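Putative mandelate racemase (Bordetella bronchiseptica, PDB 3OZY) is of unknown function but belongs to the magnesium-dependent enolase superfamily and probably acts on a carboxylate substrate by removing a proton beside the carboxylate. Local coordinates at residues 212-217 with 224-229; 230-235 with 250-255; 264-269 with 297-302. All blocks are in the same frame, centred on the assembly; numbering follows the deposited sequence. Where two conformers were deposited one is given.

Contact 1 (212-217 with 224-229); sequences LAMLRI and YWFEEP. With MG (magnesium ion), chain C.
The beta-alpha-beta unit made of strand 197-201, helix 208-220 and strand 225-227 is closed where Met-214 and Leu-215 of the helix meet Phe-226 of the returning strand. From the strand side, Phe-226 alone makes the contact. Met-214 SD approaches obliquely, 4.0 Å from Phe-226 CZ and 4.8 Å from the ring centroid, on a line 53° off the ring normal, a Met-aromatic contact. In this conformer, one of two, the extended chi1 (-175°) and chi2 (172°) carry SD to the ring, while chi3 only sets CE, which lies farther from it. Across the ring from CE1, on the CD2 side, Leu-215 CD1 lies 4.3 Å from Phe-226 CD2, and Leu-215 N 4.2 Å from Phe-226 CE2. Pro-229 CB sits over the centre of one face of the same ring, 3.5 Å above its plane. The strand illustrates how a barrel separates its two sides: Phe-226 faces the helix, whereas Glu-227 reaches inward and binds magnesium through OE2 at 2.2 Å. Glu-227 OE1 forms a salt bridge with Lys-171, a hydrogen bond with Gln-275 and a weak one with Trp-225 NE1, which together should limit rotation of the carboxylate. Met-214 also packs on Pro-178 and Asp-181 of helix 178-192, while Leu-212 and Pro-229 both touch Leu-241 of helix 235-242, and strand 225-227 runs parallel between strands 197-201 and 249-252.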
loop_
_atom_site.group_PDB
_atom_site.type_symbol
_atom_site.label_atom_id
_atom_site.label_comp_id
_atom_site.label_asym_id
_atom_site.label_seq_id
_atom_site.Cartn_x
_atom_site.Cartn_y
_atom_site.Cartn_z
ATOM N N LEU A 212 -10.390 -24.866 1.861
ATOM C CA LEU A 212 -11.571 -25.645 1.507
ATOM C C LEU A 212 -11.822 -26.765 2.513
ATOM O O LEU A 212 -12.964 -27.018 2.901
ATOM C CB LEU A 212 -11.431 -26.216 0.093
ATOM C CG LEU A 212 -11.643 -25.216 -1.048
ATOM C CD1 LEU A 212 -11.008 -25.735 -2.336
ATOM C CD2 LEU A 212 -13.127 -24.920 -1.241
ATOM N N ALA A 213 -10.758 -27.435 2.945
ATOM C CA ALA A 213 -10.906 -28.498 3.938
ATOM C C ALA A 213 -11.412 -27.898 5.246
ATOM O O ALA A 213 -12.308 -28.459 5.890
ATOM C CB ALA A 213 -9.583 -29.212 4.149
ATOM N N MET A 214 -10.858 -26.760 5.641
ATOM C CA MET A 214 -11.303 -26.170 6.894
ATOM C C MET A 214 -12.748 -25.687 6.799
ATOM O O MET A 214 -13.524 -25.867 7.742
ATOM C CB MET A 214 -10.383 -25.037 7.332
ATOM C CG MET A 214 -10.769 -24.504 8.691
ATOM S SD MET A 214 -9.593 -23.332 9.377
ATOM C CE MET A 214 -8.220 -24.406 9.780
ATOM N N LEU A 215 -13.121 -25.090 5.668
ATOM C CA LEU A 215 -14.495 -24.605 5.490
ATOM C C LEU A 215 -15.526 -25.709 5.771
ATOM O O LEU A 215 -16.590 -25.456 6.356
ATOM C CB LEU A 215 -14.683 -24.025 4.083
ATOM C CG LEU A 215 -16.080 -23.513 3.738
ATOM C CD1 LEU A 215 -16.532 -22.397 4.695
ATOM C CD2 LEU A 215 -16.100 -23.020 2.290
ATOM N N ARG A 216 -15.222 -26.940 5.375
ATOM C CA ARG A 216 -16.127 -28.060 5.663
ATOM C C ARG A 216 -16.357 -28.215 7.166
ATOM O O ARG A 216 -17.478 -28.456 7.619
ATOM C CB ARG A 216 -15.573 -29.366 5.087
ATOM C CG ARG A 216 -15.647 -29.440 3.570
ATOM C CD ARG A 216 -14.820 -30.598 3.054
ATOM N NE ARG A 216 -15.018 -30.790 1.623
ATOM C CZ ARG A 216 -14.415 -31.737 0.915
ATOM N NH1 ARG A 216 -13.548 -32.561 1.491
ATOM N NH2 ARG A 216 -14.661 -31.846 -0.380
ATOM N N ILE A 217 -15.270 -28.097 7.930
ATOM C CA ILE A 217 -15.312 -28.153 9.391
ATOM C C ILE A 217 -16.143 -27.001 9.940
ATOM O O ILE A 217 -17.014 -27.191 10.796
ATOM C CB ILE A 217 -13.893 -28.056 9.997
ATOM C CG1 ILE A 217 -13.008 -29.201 9.490
ATOM C CG2 ILE A 217 -13.956 -28.031 11.529
ATOM C CD1 ILE A 217 -13.518 -30.573 9.863
ATOM N N TYR A 224 -20.074 -18.648 12.184
ATOM C CA TYR A 224 -20.655 -17.440 11.604
ATOM C C TYR A 224 -19.867 -16.926 10.389
ATOM O O TYR A 224 -20.450 -16.587 9.350
ATOM C CB TYR A 224 -20.744 -16.354 12.682
ATOM C CG TYR A 224 -21.548 -15.143 12.278
ATOM C CD1 TYR A 224 -22.938 -15.130 12.398
ATOM C CD2 TYR A 224 -20.925 -13.999 11.791
ATOM C CE1 TYR A 224 -23.674 -14.018 12.026
ATOM C CE2 TYR A 224 -21.656 -12.886 11.417
ATOM C CZ TYR A 224 -23.021 -12.895 11.536
ATOM O OH TYR A 224 -23.743 -11.783 11.156
ATOM N N TRP A 225 -18.546 -16.847 10.521
ATOM C CA TRP A 225 -17.701 -16.421 9.416
ATOM C C TRP A 225 -16.311 -17.020 9.481
ATOM O O TRP A 225 -15.899 -17.525 10.531
ATOM C CB TRP A 225 -17.670 -14.892 9.255
ATOM C CG TRP A 225 -16.827 -14.036 10.205
ATOM C CD1 TRP A 225 -15.557 -14.276 10.687
ATOM C CD2 TRP A 225 -17.190 -12.732 10.657
ATOM N NE1 TRP A 225 -15.138 -13.196 11.456
ATOM C CE2 TRP A 225 -16.125 -12.237 11.444
ATOM C CE3 TRP A 225 -18.329 -11.937 10.483
ATOM C CZ2 TRP A 225 -16.175 -10.978 12.058
ATOM C CZ3 TRP A 225 -18.378 -10.693 11.089
ATOM C CH2 TRP A 225 -17.311 -10.225 11.868
ATOM N N PHE A 226 -15.632 -16.970 8.333
ATOM C CA PHE A 226 -14.262 -17.441 8.111
ATOM C C PHE A 226 -13.511 -16.194 7.641
ATOM O O PHE A 226 -13.678 -15.749 6.495
ATOM C CB PHE A 226 -14.301 -18.489 6.988
ATOM C CG PHE A 226 -13.044 -19.311 6.815
ATOM C CD1 PHE A 226 -11.961 -19.196 7.662
ATOM C CD2 PHE A 226 -12.998 -20.251 5.793
ATOM C CE1 PHE A 226 -10.842 -20.014 7.487
ATOM C CE2 PHE A 226 -11.900 -21.059 5.608
ATOM C CZ PHE A 226 -10.813 -20.942 6.448
ATOM N N GLU A 227 -12.707 -15.615 8.530
ATOM C CA GLU A 227 -12.043 -14.331 8.302
ATOM C C GLU A 227 -10.598 -14.523 7.839
ATOM O O GLU A 227 -9.889 -15.399 8.348
ATOM C CB GLU A 227 -12.098 -13.515 9.593
ATOM C CG GLU A 227 -11.230 -12.284 9.608
ATOM C CD GLU A 227 -11.499 -11.414 10.811
ATOM O OE1 GLU A 227 -12.482 -11.676 11.538
ATOM O OE2 GLU A 227 -10.732 -10.454 11.032
ATOM N N GLU A 228 -10.172 -13.696 6.878
ATOM C CA GLU A 228 -8.853 -13.817 6.247
ATOM C C GLU A 228 -8.449 -15.279 6.048
ATOM O O GLU A 228 -7.382 -15.717 6.478
ATOM C CB GLU A 228 -7.774 -13.038 7.012
ATOM C CG GLU A 228 -7.925 -11.521 6.897
ATOM C CD GLU A 228 -6.636 -10.799 7.227
ATOM O OE1 GLU A 228 -5.881 -11.295 8.097
ATOM O OE2 GLU A 228 -6.359 -9.745 6.616
ATOM N N PRO A 229 -9.296 -16.051 5.361
ATOM C CA PRO A 229 -8.943 -17.462 5.166
ATOM C C PRO A 229 -7.684 -17.620 4.315
ATOM O O PRO A 229 -6.934 -18.584 4.506
ATOM C CB PRO A 229 -10.154 -18.016 4.414
ATOM C CG PRO A 229 -10.734 -16.813 3.692
ATOM C CD PRO A 229 -10.554 -15.688 4.684
HETATM MG MG MG C . -8.623 -10.418 11.798
HETATM O O HOH W 1 -7.416 -11.509 10.282
HETATM O O HOH W 2 -6.442 -10.179 12.704
HETATM O O HOH W 3 -9.313 -9.381 13.813
#

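Contact 2 (230-235 with 250-255); sequences LSIDDI and IATGEN. With MG (magnesium ion), chain C.
Ile-232, in the loop leading to helix 235-242, reaches across to Thr-252, the last residue of strand 249-252, and Asn-255 in the loop that follows. From CB its two branches part, as modelled in one of two conformers. Ile-232 CG2 lies 4.1 Å from the methylene carbon Asn-255 CB and 4.2 Å from Thr-252 OG1. Ile-232 CG1, held between the backbone N and the carbonyl carbon (chi1 85°), comes 4.0 Å from Asn-255 O. Ile-232 CD1 ends farther off, 4.6 Å from the same Asn-255 O. The isoleucine runs roughly perpendicular to both partners; it also packs on His-99 of the second subunit. The loop that carries it is stiffened by an ST turn, in which Ser-231 OG accepts from Asp-233 N (3.0 Å), and by a type I turn from Ser-231 to Asp-234, the N-cap of helix 235-242. Polar linkage between the segments is indirect: one water donates to Leu-230 O and shares another bond, at 2.8 Å, with Thr-252 OG1. Asn-255 turns its amide elsewhere, with ND2 bonded to Glu-228 and OD1 to Arg-280. Next to it, Glu-254 OE2 binds magnesium at 2.2 Å, and Glu-254 OE1 accepts from a water on the same metal. An aliphatic side chain packed by van der Waals contact against a methylene and two oxygens, with a water joining the polar groups, thus couples loop and metal-binding segment without direct hydrogen bonds.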
loop_
_atom_site.group_PDB
_atom_site.type_symbol
_atom_site.label_atom_id
_atom_site.label_comp_id
_atom_site.label_asym_id
_atom_site.label_seq_id
_atom_site.Cartn_x
_atom_site.Cartn_y
_atom_site.Cartn_z
ATOM N N LEU A 230 -7.457 -16.675 3.398
ATOM C CA LEU A 230 -6.355 -16.726 2.438
ATOM C C LEU A 230 -5.627 -15.398 2.426
ATOM O O LEU A 230 -6.101 -14.409 2.981
ATOM C CB LEU A 230 -6.894 -16.965 1.021
ATOM C CG LEU A 230 -7.807 -18.178 0.835
ATOM C CD1 LEU A 230 -8.492 -18.118 -0.522
ATOM C CD2 LEU A 230 -7.026 -19.476 0.977
ATOM N N SER A 231 -4.484 -15.372 1.756
ATOM C CA SER A 231 -3.851 -14.115 1.394
ATOM C C SER A 231 -4.887 -13.142 0.847
ATOM O O SER A 231 -5.696 -13.506 -0.019
ATOM C CB SER A 231 -2.817 -14.373 0.302
ATOM O OG SER A 231 -2.392 -13.139 -0.265
ATOM N N ILE A 232 -4.848 -11.898 1.317
ATOM C CA ILE A 232 -5.757 -10.884 0.785
ATOM C C ILE A 232 -5.474 -10.571 -0.680
ATOM O O ILE A 232 -6.272 -9.904 -1.329
ATOM C CB ILE A 232 -5.744 -9.556 1.598
ATOM C CG1 ILE A 232 -4.618 -8.614 1.146
ATOM C CG2 ILE A 232 -5.696 -9.840 3.097
ATOM C CD1 ILE A 232 -3.240 -9.060 1.556
ATOM N N ASP A 233 -4.346 -11.058 -1.191
ATOM C CA ASP A 233 -4.000 -10.864 -2.588
ATOM C C ASP A 233 -4.652 -11.871 -3.524
ATOM O O ASP A 233 -4.588 -11.703 -4.750
ATOM C CB ASP A 233 -2.483 -10.900 -2.749
ATOM C CG ASP A 233 -1.816 -9.682 -2.147
ATOM O OD1 ASP A 233 -2.343 -8.572 -2.357
ATOM O OD2 ASP A 233 -0.788 -9.832 -1.457
ATOM N N ASP A 234 -5.262 -12.918 -2.967
ATOM C CA ASP A 234 -5.868 -13.973 -3.773
ATOM C C ASP A 234 -7.392 -13.808 -3.810
ATOM O O ASP A 234 -8.129 -14.496 -3.090
ATOM C CB ASP A 234 -5.488 -15.342 -3.206
ATOM C CG ASP A 234 -6.034 -16.475 -4.028
ATOM O OD1 ASP A 234 -6.570 -16.205 -5.128
ATOM O OD2 ASP A 234 -5.920 -17.640 -3.584
ATOM N N ILE A 235 -7.873 -12.882 -4.635
ATOM C CA ILE A 235 -9.310 -12.640 -4.718
ATOM C C ILE A 235 -10.074 -13.876 -5.209
ATOM O O ILE A 235 -11.119 -14.245 -4.653
ATOM C CB ILE A 235 -9.622 -11.416 -5.604
ATOM C CG1 ILE A 235 -8.977 -10.163 -4.995
ATOM C CG2 ILE A 235 -11.123 -11.217 -5.718
ATOM C CD1 ILE A 235 -9.173 -8.886 -5.813
ATOM N N ILE A 250 -17.777 -15.650 4.135
ATOM C CA ILE A 250 -16.373 -15.368 3.857
ATOM C C ILE A 250 -16.113 -13.890 4.168
ATOM O O ILE A 250 -16.738 -12.998 3.577
ATOM C CB ILE A 250 -16.007 -15.721 2.399
ATOM C CG1 ILE A 250 -16.351 -17.188 2.103
ATOM C CG2 ILE A 250 -14.529 -15.429 2.105
ATOM C CD1 ILE A 250 -15.754 -18.190 3.094
ATOM N N ALA A 251 -15.216 -13.633 5.121
ATOM C CA ALA A 251 -14.966 -12.288 5.628
ATOM C C ALA A 251 -13.516 -11.885 5.436
ATOM O O ALA A 251 -12.610 -12.684 5.651
ATOM C CB ALA A 251 -15.314 -12.234 7.120
ATOM N N THR A 252 -13.294 -10.638 5.041
ATOM C CA THR A 252 -11.947 -10.093 5.004
ATOM C C THR A 252 -12.036 -8.576 4.968
ATOM O O THR A 252 -13.073 -8.007 4.623
ATOM C CB THR A 252 -11.118 -10.647 3.813
ATOM O OG1 THR A 252 -9.760 -10.217 3.949
ATOM C CG2 THR A 252 -11.694 -10.196 2.450
ATOM N N GLY A 253 -10.964 -7.908 5.377
ATOM C CA GLY A 253 -10.915 -6.472 5.187
ATOM C C GLY A 253 -9.954 -5.667 6.031
ATOM O O GLY A 253 -9.673 -4.520 5.680
ATOM N N GLU A 254 -9.436 -6.220 7.123
ATOM C CA GLU A 254 -8.520 -5.425 7.939
ATOM C C GLU A 254 -7.254 -5.045 7.176
ATOM O O GLU A 254 -6.613 -4.046 7.498
ATOM C CB GLU A 254 -8.170 -6.119 9.246
ATOM C CG GLU A 254 -7.163 -7.223 9.113
ATOM C CD GLU A 254 -7.154 -8.098 10.334
ATOM O OE1 GLU A 254 -6.084 -8.264 10.943
ATOM O OE2 GLU A 254 -8.231 -8.605 10.682
ATOM N N ASN A 255 -6.900 -5.827 6.158
ATOM C CA ASN A 255 -5.674 -5.572 5.413
ATOM C C ASN A 255 -5.908 -5.159 3.962
ATOM O O ASN A 255 -4.980 -5.141 3.157
ATOM C CB ASN A 255 -4.720 -6.764 5.547
ATOM C CG ASN A 255 -4.131 -6.851 6.938
ATOM O OD1 ASN A 255 -3.574 -5.872 7.443
ATOM N ND2 ASN A 255 -4.275 -8.003 7.579
HETATM MG MG MG C . -8.623 -10.418 11.798
HETATM O O HOH W 4 -8.352 -12.542 3.302
HETATM O O HOH W 2 -6.442 -10.179 12.704
HETATM O O HOH W 1 -7.416 -11.509 10.282
HETATM O O HOH W 3 -9.313 -9.381 13.813
#

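Contact 3 (264-269 with 297-302); sequences DYIRND and AHLAWN
Two residues before Ile-266, the residue that meets Ala-297 and Leu-299, the carbonyl oxygen Asp-264 O is gripped twice by one asparagine. Asn-268 ND2 donates to Asp-264 O at 2.7 Å with an N-H...O angle of 158°, the donor tilted 22° from the carbonyl plane, and Asn-268 N adds a weak backbone bond to the same oxygen. The helix end is thus held by a side chain as well as by a Schellman motif with Asp-269 as its C-prime residue, which includes Asp-269 N to Ile-266 O at 3.0 Å. Ile-266 splits its two branches between two partners. Ile-266 CG2, anti to the backbone N, touches Ala-297 CB at 3.9 Å, while Ile-266 CG1 meets Leu-299 CD1 at 3.7 Å. Ile-266 and Leu-299 lie alongside each other, pointing opposite ways. A second Schellman motif, with His-298 as C-prime, ends helix 284-296 and brings the chain round from Ala-297 to Leu-299. Arg-267 forms a salt bridge with Glu-236 of the second subunit. Across the two segments, then, only hydrocarbon meets hydrocarbon near the surface: the two helix ends are each closed by a Schellman motif and meet through Ile-266, Ala-297 and Leu-299 alone.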
loop_
_atom_site.group_PDB
_atom_site.type_symbol
_atom_site.label_atom_id
_atom_site.label_comp_id
_atom_site.label_asym_id
_atom_site.label_seq_id
_atom_site.Cartn_x
_atom_site.Cartn_y
_atom_site.Cartn_z
ATOM N N ASP A 264 -13.381 -4.548 -5.905
ATOM C CA ASP A 264 -12.792 -5.667 -6.636
ATOM C C ASP A 264 -13.270 -7.013 -6.093
ATOM O O ASP A 264 -13.531 -7.929 -6.859
ATOM C CB ASP A 264 -11.267 -5.597 -6.623
ATOM C CG ASP A 264 -10.722 -4.584 -7.598
ATOM O OD1 ASP A 264 -11.446 -4.206 -8.542
ATOM O OD2 ASP A 264 -9.565 -4.174 -7.423
ATOM N N TYR A 265 -13.369 -7.146 -4.769
ATOM C CA TYR A 265 -13.908 -8.380 -4.209
ATOM C C TYR A 265 -15.364 -8.583 -4.605
ATOM O O TYR A 265 -15.753 -9.680 -4.995
ATOM C CB TYR A 265 -13.741 -8.410 -2.682
ATOM C CG TYR A 265 -12.443 -9.022 -2.209
ATOM C CD1 TYR A 265 -11.245 -8.318 -2.284
ATOM C CD2 TYR A 265 -12.423 -10.299 -1.673
ATOM C CE1 TYR A 265 -10.061 -8.887 -1.854
ATOM C CE2 TYR A 265 -11.247 -10.875 -1.239
ATOM C CZ TYR A 265 -10.070 -10.164 -1.324
ATOM O OH TYR A 265 -8.905 -10.759 -0.881
ATOM N N ILE A 266 -16.165 -7.530 -4.509
ATOM C CA ILE A 266 -17.584 -7.642 -4.842
ATOM C C ILE A 266 -17.792 -8.013 -6.312
ATOM O O ILE A 266 -18.609 -8.881 -6.632
ATOM C CB ILE A 266 -18.346 -6.357 -4.486
ATOM C CG1 ILE A 266 -18.363 -6.151 -2.967
ATOM C CG2 ILE A 266 -19.775 -6.385 -5.054
ATOM C CD1 ILE A 266 -18.895 -4.812 -2.558
ATOM N N ARG A 267 -17.034 -7.382 -7.201
ATOM C CA ARG A 267 -17.168 -7.634 -8.641
ATOM C C ARG A 267 -16.747 -9.047 -9.025
ATOM O O ARG A 267 -17.086 -9.546 -10.106
ATOM C CB ARG A 267 -16.356 -6.618 -9.453
ATOM C CG ARG A 267 -16.925 -5.219 -9.428
ATOM C CD ARG A 267 -16.139 -4.286 -10.338
ATOM N NE ARG A 267 -16.282 -4.642 -11.749
ATOM C CZ ARG A 267 -15.296 -5.103 -12.512
ATOM N NH1 ARG A 267 -14.081 -5.263 -12.008
ATOM N NH2 ARG A 267 -15.529 -5.399 -13.785
ATOM N N ASN A 268 -15.990 -9.687 -8.145
ATOM C CA ASN A 268 -15.590 -11.061 -8.363
ATOM C C ASN A 268 -16.341 -12.066 -7.493
ATOM O O ASN A 268 -15.917 -13.213 -7.368
ATOM C CB ASN A 268 -14.083 -11.189 -8.179
ATOM C CG ASN A 268 -13.321 -10.521 -9.303
ATOM O OD1 ASN A 268 -13.244 -11.061 -10.407
ATOM N ND2 ASN A 268 -12.788 -9.326 -9.047
ATOM N N ASP A 269 -17.451 -11.627 -6.900
ATOM C CA ASP A 269 -18.296 -12.508 -6.088
ATOM C C ASP A 269 -17.484 -13.210 -4.997
ATOM O O ASP A 269 -17.699 -14.384 -4.688
ATOM C CB ASP A 269 -19.026 -13.525 -6.982
ATOM C CG ASP A 269 -19.997 -12.857 -7.954
ATOM O OD1 ASP A 269 -20.672 -11.886 -7.561
ATOM O OD2 ASP A 269 -20.089 -13.310 -9.114
ATOM N N ALA A 297 -24.886 -4.116 -2.442
ATOM C CA ALA A 297 -24.616 -5.425 -3.029
ATOM C C ALA A 297 -25.250 -6.573 -2.255
ATOM O O ALA A 297 -25.000 -7.742 -2.570
ATOM C CB ALA A 297 -23.103 -5.637 -3.133
ATOM N N HIS A 298 -26.051 -6.251 -1.239
ATOM C CA HIS A 298 -26.721 -7.257 -0.407
ATOM C C HIS A 298 -25.714 -8.079 0.389
ATOM O O HIS A 298 -25.925 -9.268 0.645
ATOM C CB HIS A 298 -27.649 -8.141 -1.249
ATOM C CG HIS A 298 -28.652 -7.353 -2.021
ATOM N ND1 HIS A 298 -29.848 -6.953 -1.472
ATOM C CD2 HIS A 298 -28.609 -6.824 -3.267
ATOM C CE1 HIS A 298 -30.522 -6.248 -2.363
ATOM N NE2 HIS A 298 -29.786 -6.144 -3.454
ATOM N N LEU A 299 -24.629 -7.410 0.779
ATOM C CA LEU A 299 -23.581 -7.987 1.611
ATOM C C LEU A 299 -23.534 -7.238 2.940
ATOM O O LEU A 299 -24.254 -6.263 3.136
ATOM C CB LEU A 299 -22.233 -7.882 0.891
ATOM C CG LEU A 299 -22.202 -8.500 -0.510
ATOM C CD1 LEU A 299 -20.865 -8.194 -1.178
ATOM C CD2 LEU A 299 -22.469 -9.992 -0.481
ATOM N N ALA A 300 -22.672 -7.681 3.849
ATOM C CA ALA A 300 -22.596 -7.090 5.175
ATOM C C ALA A 300 -21.294 -6.321 5.348
ATOM O O ALA A 300 -20.280 -6.672 4.747
ATOM C CB ALA A 300 -22.698 -8.187 6.241
ATOM N N TRP A 301 -21.337 -5.263 6.158
ATOM C CA TRP A 301 -20.131 -4.594 6.648
ATOM C C TRP A 301 -20.084 -4.773 8.157
ATOM O O TRP A 301 -21.005 -4.352 8.858
ATOM C CB TRP A 301 -20.127 -3.104 6.299
ATOM C CG TRP A 301 -18.997 -2.344 6.932
ATOM C CD1 TRP A 301 -17.667 -2.430 6.617
ATOM C CD2 TRP A 301 -19.094 -1.386 7.996
ATOM N NE1 TRP A 301 -16.931 -1.579 7.419
ATOM C CE2 TRP A 301 -17.786 -0.928 8.270
ATOM C CE3 TRP A 301 -20.156 -0.872 8.742
ATOM C CZ2 TRP A 301 -17.518 0.012 9.262
ATOM C CZ3 TRP A 301 -19.884 0.063 9.724
ATOM C CH2 TRP A 301 -18.578 0.496 9.972
ATOM N N ASN A 302 -19.025 -5.430 8.631
ATOM C CA ASN A 302 -18.766 -5.651 10.057
ATOM C C ASN A 302 -17.283 -5.349 10.219
ATOM O O ASN A 302 -16.440 -6.170 9.857
ATOM C CB ASN A 302 -19.045 -7.107 10.457
ATOM C CG ASN A 302 -20.492 -7.506 10.262
ATOM O OD1 ASN A 302 -20.827 -8.258 9.349
ATOM N ND2 ASN A 302 -21.360 -7.009 11.126
#

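Overall arrangement
All three contacts reach one curled sheet of the beta-alpha barrel, in series along the chain. Contacts 1 and 2, with centres about 12 Å apart, meet its neighbouring strands 225-227 and 249-252 and share the metal site: Asp-201, Glu-227 and Glu-254 supply its protein ligands, and three waters complete it. Between those strands, Glu-228 N lies 2.9 Å from Ala-251 O, a probable hydrogen bond joining the two contacts. Contact 3, about 12 Å from contact 2 between centres, is tied to it by a probable bond of 2.8 Å from Tyr-265 OH to Ile-232 O. Contacts 1 and 3, about 17 Å apart between centres, meet where Trp-225 CZ3 packs 3.7 Å from Asn-302 CB.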